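Local coordinates for protein ochratoxinase (Aspergillus niger, PDB 4C65) that releases C-terminal aromatic amino acids as a zinc-dependent carboxypeptidase and splits the mycotoxin ochratoxin A into ochratoxin alpha and L-phenylalanine, at residues Val60-Leu65 and Asp390-Glu395; Asp81-Leu86 and Gly150-Leu155; Leu105-Thr110 and Gln406-Val411. All blocks are in the same frame, centred on the assembly; numbering follows the deposited sequence.

Overall arrangement
Contacts 1 and 3 have centres about 9 Å apart and share one sheet, in which strands 60-67 and 109-114 are neighbours; they meet where Leu65 N faces Gly108 O and Glu395 N faces Ala410 O. Contact 2 lies across the chain's centre from contact 1, about 38 Å away between centres. Contact 1 is wholly buried, and main-chain hydrogen bonds join its strands. In contact 3, partly buried, a helix end meets a short 3-10 turn through van der Waals touch alone. Contact 2 is mostly buried and joins the start of a short helix to a loop by apolar side chains and one water, close to the zinc site and to other subunits of the octamer.

Contact 1. Residues Val60-Leu65 and Asp390-Glu395; sequences VLMPGL and DVIALE
Val60 and Leu394 form an antiparallel hydrogen-bonded pair: Leu394 N reaches Val60 O at 2.8 Å, whereas Val60 N to Leu394 O is weak at 3.3 Å. Two residues on, both bonds are sound, Met62 N to Ile392 O at 3.0 Å and Ile392 N to Met62 O at 2.9 Å. After Pro63, which has no N-H, Gly64 N meets Asp390 O at 2.9 Å, nearly straight (175°), yet sits above the carbonyl plane. Leu61 turns its backbone polar groups to Leu14 and Ile16, on and just after strand 7-15 of the same chain, so strand 60-67 is paired along both edges. Strands 60-67 and 391-394 form an antiparallel beta ladder within a mixed sheet of this amidohydrolase, the N-to-C directions of their short segments 151° apart; strand 60-67 runs on toward the zinc ligands His69 and His71. Asp390 OD1 accepts from Gly417 N. On the face of Val60 and Leu394, Met62 and Ile392 run side by side, CG to CG1 3.6 Å; Met62 chi1 of 61° sets CG between backbone N and carbonyl carbon. Met62 SD then reaches Leu394 CD1, and Phe405 packs on both. On the other face, Leu61 CD1 touches Val391 CG1 at 3.5 Å.

Contact 2. Residues Asp81-Leu86 and Gly150-Leu155; sequences DYTSGL and GDIFAL
Ile152 pushes its side chain against the turn at Tyr82, overlapping it along CG1, which lies 3.7 Å from Tyr82 CB, while CD1 reaches Tyr82 O at 3.4 Å. Its other branch, CG2, comes across Thr83 at about a right angle and meets OG1 at 3.6 Å; chi1 of -57° turns CG2 anti to the backbone N and thus onto the threonine. Leu86 CB closes on Ile152 CD1 from further along, and its CD1 meets Leu155 CD1 at 3.9 Å. The Tyr82 ring presents its edge to Asp151 O. Asp81, ahead of the turn that leads into helix 83-87, makes a capping bond: its OD1 accepts Thr83 N, from above the carboxylate plane, and also Thr83 OG1, on the syn side at 2.6 Å, two bonds that restrain the carboxylate's rotation. Opposite is the type I turn Ile152-Leu155. Segment 150-155 lies in the loop between strand 142-144 and helix 157-164 of the amidohydrolase fold, and the Tyr82 side chain is about 7 Å from those of the zinc ligand His245 and the active-site Asp336. A water joins the segments, donating to Asp81 OD2 at 2.8 Å and accepting from Ala154 N at 2.9 Å. Asp81 OD2 also bonds Tyr78 of a second subunit, and Asp151 forms a salt bridge with Arg197 of a third.

Contact 3. Residues Leu105-Thr110 and Gln406-Val411; sequences LQNGYT and QEPKAV
Lys422 NZ is held by both Gln106 O and Val411 O, the carbonyls of two residues that touch across the contact, and so bridges the segments; no hydrogen bond crosses directly between them. Asn107 OD1 is wedged against two ring carbons of Pro408, 3.2 Å from CG and 3.3 Å from CB, a close polar-to-apolar touch and not a hydrogen bond. The two side chains lie alongside each other and point the same way; with chi1 at -80°, Asn107 CG stands beside its own backbone N, which leaves the amide nitrogen ND2 to bond Glu103 O one helical turn back. The amide is therefore held by the last turn of the helix it follows, and its oxygen is what borders the proline. Val411 makes the second part of the contact, straddling the peptide between Asn107 and Gly108: its CG2 is 3.7 Å from Asn107 O and its CG1 4.0 Å from Gly108 CA. Gly108, at a phi of 84°, is the C-prime residue of a Schellman motif that ends the helix. Its N bonds Leu105 O at 3.0 Å, and Tyr109 N returns to Ala104 O. The facing segment winds into a 3-10 turn, closed by Ala410 N to Glu407 O at 2.9 Å and Val411 N to Pro408 O at 3.0 Å. Glu407 ties down its start, OE2 taking Lys409 N at 3.0 Å through its anti lone pair. The whole contact sits where helix 90-106 hands over to strand 109-114, which runs parallel to strand 60-67, completing a beta-alpha-beta crossover of the barrel; on the other side, Val411 opens strand 411-416, which pairs antiparallel with strands 391-394 and 419-422.

Contact 1. Residues Val60-Leu65 and Asp390-Glu395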
loop_
_atom_site.group_PDB
_atom_site.type_symbol
_atom_site.label_atom_id
_atom_site.label_comp_id
_atom_site.label_asym_id
_atom_site.label_seq_id
_atom_site.Cartn_x
_atom_site.Cartn_y
_atom_site.Cartn_z
ATOM N N VAL A 60 -12.240 57.782 -18.720
ATOM C CA VAL A 60 -11.658 56.746 -19.572
ATOM C C VAL A 60 -12.330 55.405 -19.347
ATOM O O VAL A 60 -12.486 54.972 -18.208
ATOM C CB VAL A 60 -10.136 56.593 -19.317
ATOM C CG1 VAL A 60 -9.547 55.484 -20.175
ATOM C CG2 VAL A 60 -9.426 57.909 -19.603
ATOM N N LEU A 61 -12.661 54.733 -20.446
ATOM C CA LEU A 61 -13.240 53.408 -20.393
ATOM C C LEU A 61 -12.452 52.447 -21.284
ATOM O O LEU A 61 -12.007 52.829 -22.380
ATOM C CB LEU A 61 -14.688 53.453 -20.853
ATOM C CG LEU A 61 -15.586 52.313 -20.409
ATOM C CD1 LEU A 61 -15.938 52.413 -18.930
ATOM C CD2 LEU A 61 -16.860 52.295 -21.254
ATOM N N MET A 62 -12.291 51.212 -20.821
ATOM C CA MET A 62 -11.546 50.194 -21.557
ATOM C C MET A 62 -11.975 48.802 -21.129
ATOM O O MET A 62 -12.730 48.651 -20.148
ATOM C CB MET A 62 -10.043 50.389 -21.335
ATOM C CG MET A 62 -9.568 50.264 -19.892
ATOM S SD MET A 62 -7.761 50.316 -19.758
ATOM C CE MET A 62 -7.344 48.656 -20.308
ATOM N N PRO A 63 -11.512 47.775 -21.842
ATOM C CA PRO A 63 -11.810 46.419 -21.377
ATOM C C PRO A 63 -11.135 46.092 -20.072
ATOM O O PRO A 63 -10.068 46.628 -19.763
ATOM C CB PRO A 63 -11.229 45.513 -22.482
ATOM C CG PRO A 63 -10.939 46.408 -23.631
ATOM C CD PRO A 63 -10.671 47.755 -23.040
ATOM N N GLY A 64 -11.759 45.218 -19.296
ATOM C CA GLY A 64 -11.099 44.657 -18.111
ATOM C C GLY A 64 -9.784 43.967 -18.493
ATOM O O GLY A 64 -9.679 43.376 -19.568
ATOM N N LEU A 65 -8.791 44.069 -17.618
ATOM C CA LEU A 65 -7.450 43.591 -17.916
ATOM C C LEU A 65 -7.302 42.096 -17.661
ATOM O O LEU A 65 -7.920 41.548 -16.753
ATOM C CB LEU A 65 -6.440 44.354 -17.080
ATOM C CG LEU A 65 -6.269 45.828 -17.417
ATOM C CD1 LEU A 65 -5.636 46.556 -16.247
ATOM C CD2 LEU A 65 -5.418 45.953 -18.683
ATOM N N ASP A 390 -17.010 42.928 -19.453
ATOM C CA ASP A 390 -15.878 43.065 -18.530
ATOM C C ASP A 390 -15.214 44.411 -18.873
ATOM O O ASP A 390 -14.555 44.544 -19.917
ATOM C CB ASP A 390 -14.879 41.932 -18.719
ATOM C CG ASP A 390 -15.410 40.590 -18.270
ATOM O OD1 ASP A 390 -16.625 40.500 -17.954
ATOM O OD2 ASP A 390 -14.615 39.641 -18.182
ATOM N N VAL A 391 -15.474 45.423 -18.044
ATOM C CA VAL A 391 -15.242 46.812 -18.431
ATOM C C VAL A 391 -14.709 47.526 -17.228
ATOM O O VAL A 391 -15.218 47.337 -16.118
ATOM C CB VAL A 391 -16.559 47.494 -18.912
ATOM C CG1 VAL A 391 -16.306 48.926 -19.371
ATOM C CG2 VAL A 391 -17.210 46.701 -20.031
ATOM N N ILE A 392 -13.680 48.338 -17.425
ATOM C CA ILE A 392 -13.175 49.152 -16.325
ATOM C C ILE A 392 -13.091 50.628 -16.701
ATOM O O ILE A 392 -12.879 50.980 -17.871
ATOM C CB ILE A 392 -11.816 48.642 -15.799
ATOM C CG1 ILE A 392 -10.722 48.706 -16.876
ATOM C CG2 ILE A 392 -11.965 47.227 -15.276
ATOM C CD1 ILE A 392 -9.315 48.466 -16.352
ATOM N N ALA A 393 -13.257 51.472 -15.694
ATOM C CA ALA A 393 -13.135 52.905 -15.873
ATOM C C ALA A 393 -11.931 53.409 -15.124
ATOM O O ALA A 393 -11.633 52.948 -14.022
ATOM C CB ALA A 393 -14.383 53.625 -15.401
ATOM N N LEU A 394 -11.267 54.384 -15.726
ATOM C CA LEU A 394 -10.098 55.008 -15.135
ATOM C C LEU A 394 -10.273 56.495 -15.005
ATOM O O LEU A 394 -11.018 57.118 -15.773
ATOM C CB LEU A 394 -8.871 54.741 -16.008
ATOM C CG LEU A 394 -8.149 53.417 -15.811
ATOM C CD1 LEU A 394 -8.790 52.353 -16.640
ATOM C CD2 LEU A 394 -6.678 53.504 -16.166
ATOM N N GLU A 395 -9.572 57.067 -14.036
ATOM C CA GLU A 395 -9.585 58.503 -13.812
ATOM C C GLU A 395 -8.655 59.231 -14.780
ATOM O O GLU A 395 -8.913 60.368 -15.110
ATOM C CB GLU A 395 -9.159 58.796 -12.391
ATOM C CG GLU A 395 -9.873 59.948 -11.684
ATOM C CD GLU A 395 -9.635 59.947 -10.154
ATOM O OE1 GLU A 395 -9.151 58.908 -9.618
ATOM O OE2 GLU A 395 -9.912 60.987 -9.475
#

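Contact 2. Residues Asp81-Leu86 and Gly150-Leu155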
loop_
_atom_site.group_PDB
_atom_site.type_symbol
_atom_site.label_atom_id
_atom_site.label_comp_id
_atom_site.label_asym_id
_atom_site.label_seq_id
_atom_site.Cartn_x
_atom_site.Cartn_y
_atom_site.Cartn_z
ATOM N N ASP A 81 11.416 27.567 -1.346
ATOM C CA ASP A 81 11.305 26.955 -2.667
ATOM C C ASP A 81 9.931 26.284 -2.868
ATOM O O ASP A 81 8.981 26.566 -2.133
ATOM C CB ASP A 81 12.459 25.971 -2.895
ATOM C CG ASP A 81 12.383 24.747 -1.998
ATOM O OD1 ASP A 81 11.403 24.587 -1.242
ATOM O OD2 ASP A 81 13.316 23.935 -2.047
ATOM N N TYR A 82 9.826 25.392 -3.855
ATOM C CA TYR A 82 8.571 24.698 -4.145
ATOM C C TYR A 82 8.095 23.738 -3.042
ATOM O O TYR A 82 6.995 23.176 -3.141
ATOM C CB TYR A 82 8.674 23.949 -5.481
ATOM C CG TYR A 82 8.591 24.807 -6.725
ATOM C CD1 TYR A 82 8.070 26.112 -6.686
ATOM C CD2 TYR A 82 8.976 24.281 -7.979
ATOM C CE1 TYR A 82 7.963 26.872 -7.843
ATOM C CE2 TYR A 82 8.862 25.037 -9.146
ATOM C CZ TYR A 82 8.363 26.329 -9.074
ATOM O OH TYR A 82 8.263 27.073 -10.228
ATOM N N THR A 83 8.901 23.557 -1.991
ATOM C CA THR A 83 8.491 22.766 -0.840
ATOM C C THR A 83 7.220 23.340 -0.215
ATOM O O THR A 83 6.427 22.595 0.340
ATOM C CB THR A 83 9.618 22.650 0.222
ATOM O OG1 THR A 83 10.817 22.169 -0.403
ATOM C CG2 THR A 83 9.236 21.690 1.332
ATOM N N SER A 84 7.031 24.669 -0.289
ATOM C CA SER A 84 5.875 25.287 0.349
ATOM C C SER A 84 4.602 24.885 -0.355
ATOM O O SER A 84 3.549 24.804 0.255
ATOM C CB SER A 84 6.006 26.822 0.431
ATOM O OG SER A 84 6.066 27.411 -0.844
ATOM N N GLY A 85 4.693 24.609 -1.637
ATOM C CA GLY A 85 3.522 24.163 -2.400
ATOM C C GLY A 85 3.017 22.841 -1.865
ATOM O O GLY A 85 1.819 22.603 -1.839
ATOM N N LEU A 86 3.944 21.969 -1.466
ATOM C CA LEU A 86 3.601 20.654 -0.942
ATOM C C LEU A 86 3.169 20.754 0.512
ATOM O O LEU A 86 2.200 20.127 0.915
ATOM C CB LEU A 86 4.782 19.705 -1.080
ATOM C CG LEU A 86 4.592 18.256 -0.651
ATOM C CD1 LEU A 86 5.454 17.335 -1.492
ATOM C CD2 LEU A 86 4.899 18.030 0.818
ATOM N N GLY A 150 8.890 21.383 -12.617
ATOM C CA GLY A 150 7.919 21.192 -11.564
ATOM C C GLY A 150 8.370 20.307 -10.411
ATOM O O GLY A 150 7.705 20.295 -9.377
ATOM N N ASP A 151 9.474 19.580 -10.548
ATOM C CA ASP A 151 9.900 18.688 -9.472
ATOM C C ASP A 151 10.474 19.496 -8.285
ATOM O O ASP A 151 11.012 20.584 -8.475
ATOM C CB ASP A 151 10.907 17.685 -10.012
ATOM C CG ASP A 151 11.018 16.441 -9.170
ATOM O OD1 ASP A 151 10.580 16.442 -7.986
ATOM O OD2 ASP A 151 11.594 15.442 -9.670
ATOM N N ILE A 152 10.291 19.003 -7.065
ATOM C CA ILE A 152 10.859 19.631 -5.865
ATOM C C ILE A 152 12.140 18.883 -5.515
ATOM O O ILE A 152 12.138 17.911 -4.784
ATOM C CB ILE A 152 9.899 19.598 -4.671
ATOM C CG1 ILE A 152 8.595 20.271 -5.040
ATOM C CG2 ILE A 152 10.518 20.322 -3.478
ATOM C CD1 ILE A 152 7.439 19.946 -4.113
ATOM N N PHE A 153 13.243 19.348 -6.061
ATOM C CA PHE A 153 14.515 18.630 -5.986
ATOM C C PHE A 153 15.050 18.480 -4.588
ATOM O O PHE A 153 15.762 17.537 -4.312
ATOM C CB PHE A 153 15.563 19.327 -6.837
ATOM C CG PHE A 153 15.372 19.122 -8.302
ATOM C CD1 PHE A 153 14.466 19.877 -9.014
ATOM C CD2 PHE A 153 16.132 18.191 -8.986
ATOM C CE1 PHE A 153 14.300 19.699 -10.382
ATOM C CE2 PHE A 153 15.971 18.023 -10.354
ATOM C CZ PHE A 153 15.042 18.766 -11.044
ATOM N N ALA A 154 14.715 19.398 -3.696
ATOM C CA ALA A 154 15.198 19.311 -2.313
ATOM C C ALA A 154 14.544 18.207 -1.496
ATOM O O ALA A 154 15.076 17.825 -0.454
ATOM C CB ALA A 154 15.035 20.630 -1.604
ATOM N N LEU A 155 13.397 17.708 -1.952
ATOM C CA LEU A 155 12.731 16.594 -1.294
ATOM C C LEU A 155 13.106 15.272 -1.973
ATOM O O LEU A 155 13.367 15.255 -3.168
ATOM C CB LEU A 155 11.215 16.793 -1.324
ATOM C CG LEU A 155 10.673 17.830 -0.359
ATOM C CD1 LEU A 155 9.175 17.890 -0.519
ATOM C CD2 LEU A 155 11.053 17.509 1.085
HETATM O O HOH W 1 13.661 22.080 -4.117
#

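Contact 3. Residues Leu105-Thr110 and Gln406-Val411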
loop_
_atom_site.group_PDB
_atom_site.type_symbol
_atom_site.label_atom_id
_atom_site.label_comp_id
_atom_site.label_asym_id
_atom_site.label_seq_id
_atom_site.Cartn_x
_atom_site.Cartn_y
_atom_site.Cartn_z
ATOM N N LEU A 105 -9.386 42.200 -8.669
ATOM C CA LEU A 105 -10.579 42.762 -9.244
ATOM C C LEU A 105 -10.645 44.274 -8.958
ATOM O O LEU A 105 -11.033 45.037 -9.820
ATOM C CB LEU A 105 -11.794 42.027 -8.705
ATOM C CG LEU A 105 -13.069 42.029 -9.534
ATOM C CD1 LEU A 105 -12.841 41.515 -10.944
ATOM C CD2 LEU A 105 -14.110 41.206 -8.818
ATOM N N GLN A 106 -10.181 44.673 -7.780
ATOM C CA GLN A 106 -10.086 46.068 -7.405
ATOM C C GLN A 106 -9.070 46.824 -8.254
ATOM O O GLN A 106 -9.147 48.053 -8.353
ATOM C CB GLN A 106 -9.707 46.216 -5.946
ATOM C CG GLN A 106 -10.743 45.663 -4.998
ATOM C CD GLN A 106 -11.926 46.589 -4.809
ATOM O OE1 GLN A 106 -11.772 47.776 -4.506
ATOM N NE2 GLN A 106 -13.132 46.042 -4.986
ATOM N N ASN A 107 -8.139 46.107 -8.868
ATOM C CA ASN A 107 -7.178 46.722 -9.781
ATOM C C ASN A 107 -7.587 46.680 -11.232
ATOM O O ASN A 107 -6.787 46.995 -12.099
ATOM C CB ASN A 107 -5.806 46.063 -9.615
ATOM C CG ASN A 107 -5.073 46.612 -8.422
ATOM O OD1 ASN A 107 -4.403 47.610 -8.567
ATOM N ND2 ASN A 107 -5.298 46.049 -7.216
ATOM N N GLY A 108 -8.804 46.235 -11.508
ATOM C CA GLY A 108 -9.309 46.159 -12.878
ATOM C C GLY A 108 -8.930 44.906 -13.662
ATOM O O GLY A 108 -9.090 44.851 -14.875
ATOM N N TYR A 109 -8.441 43.892 -12.982
ATOM C CA TYR A 109 -8.160 42.623 -13.624
ATOM C C TYR A 109 -9.383 41.708 -13.538
ATOM O O TYR A 109 -9.690 41.212 -12.452
ATOM C CB TYR A 109 -6.892 41.985 -13.003
ATOM C CG TYR A 109 -5.626 42.637 -13.558
ATOM C CD1 TYR A 109 -5.199 43.890 -13.090
ATOM C CD2 TYR A 109 -4.903 42.023 -14.585
ATOM C CE1 TYR A 109 -4.087 44.498 -13.624
ATOM C CE2 TYR A 109 -3.775 42.621 -15.111
ATOM C CZ TYR A 109 -3.389 43.876 -14.643
ATOM O OH TYR A 109 -2.252 44.468 -15.168
ATOM N N THR A 110 -10.066 41.526 -14.668
ATOM C CA THR A 110 -11.286 40.753 -14.709
ATOM C C THR A 110 -11.101 39.321 -15.238
ATOM O O THR A 110 -12.030 38.519 -15.213
ATOM C CB THR A 110 -12.370 41.488 -15.500
ATOM O OG1 THR A 110 -11.929 41.735 -16.830
ATOM C CG2 THR A 110 -12.691 42.816 -14.844
ATOM N N GLN A 406 -0.794 51.263 -12.110
ATOM C CA GLN A 406 -0.172 50.896 -10.842
ATOM C C GLN A 406 -0.778 51.602 -9.626
ATOM O O GLN A 406 -0.382 51.304 -8.502
ATOM C CB GLN A 406 1.342 51.130 -10.901
ATOM C CG GLN A 406 2.038 50.130 -11.818
ATOM C CD GLN A 406 3.449 50.535 -12.127
ATOM O OE1 GLN A 406 4.201 50.910 -11.232
ATOM N NE2 GLN A 406 3.817 50.494 -13.393
ATOM N N GLU A 407 -1.706 52.528 -9.840
ATOM C CA GLU A 407 -2.462 53.081 -8.737
ATOM C C GLU A 407 -3.898 52.521 -8.802
ATOM O O GLU A 407 -4.675 52.941 -9.658
ATOM C CB GLU A 407 -2.430 54.604 -8.774
ATOM C CG GLU A 407 -3.292 55.269 -7.702
ATOM C CD GLU A 407 -3.074 54.722 -6.283
ATOM O OE1 GLU A 407 -2.129 55.190 -5.615
ATOM O OE2 GLU A 407 -3.851 53.842 -5.829
ATOM N N PRO A 408 -4.256 51.560 -7.897
ATOM C CA PRO A 408 -5.627 50.985 -7.911
ATOM C C PRO A 408 -6.772 52.010 -7.751
ATOM O O PRO A 408 -7.854 51.777 -8.287
ATOM C CB PRO A 408 -5.646 50.019 -6.712
ATOM C CG PRO A 408 -4.236 49.824 -6.281
ATOM C CD PRO A 408 -3.412 50.958 -6.840
ATOM N N LYS A 409 -6.520 53.120 -7.043
ATOM C CA LYS A 409 -7.484 54.214 -6.924
ATOM C C LYS A 409 -7.847 54.791 -8.296
ATOM O O LYS A 409 -8.939 55.296 -8.481
ATOM C CB LYS A 409 -6.954 55.372 -6.078
ATOM C CG LYS A 409 -7.031 55.357 -4.552
ATOM C CD LYS A 409 -7.164 56.799 -4.068
ATOM C CE LYS A 409 -7.246 56.934 -2.528
ATOM N NZ LYS A 409 -5.985 56.522 -1.887
ATOM N N ALA A 410 -6.918 54.730 -9.247
ATOM C CA ALA A 410 -7.163 55.209 -10.609
ATOM C C ALA A 410 -8.155 54.364 -11.393
ATOM O O ALA A 410 -8.645 54.818 -12.425
ATOM C CB ALA A 410 -5.847 55.304 -11.389
ATOM N N VAL A 411 -8.384 53.132 -10.960
ATOM C CA VAL A 411 -9.461 52.312 -11.489
ATOM C C VAL A 411 -10.713 52.557 -10.649
ATOM O O VAL A 411 -10.840 52.038 -9.554
ATOM C CB VAL A 411 -9.094 50.816 -11.453
ATOM C CG1 VAL A 411 -10.207 49.968 -12.042
ATOM C CG2 VAL A 411 -7.795 50.581 -12.203
#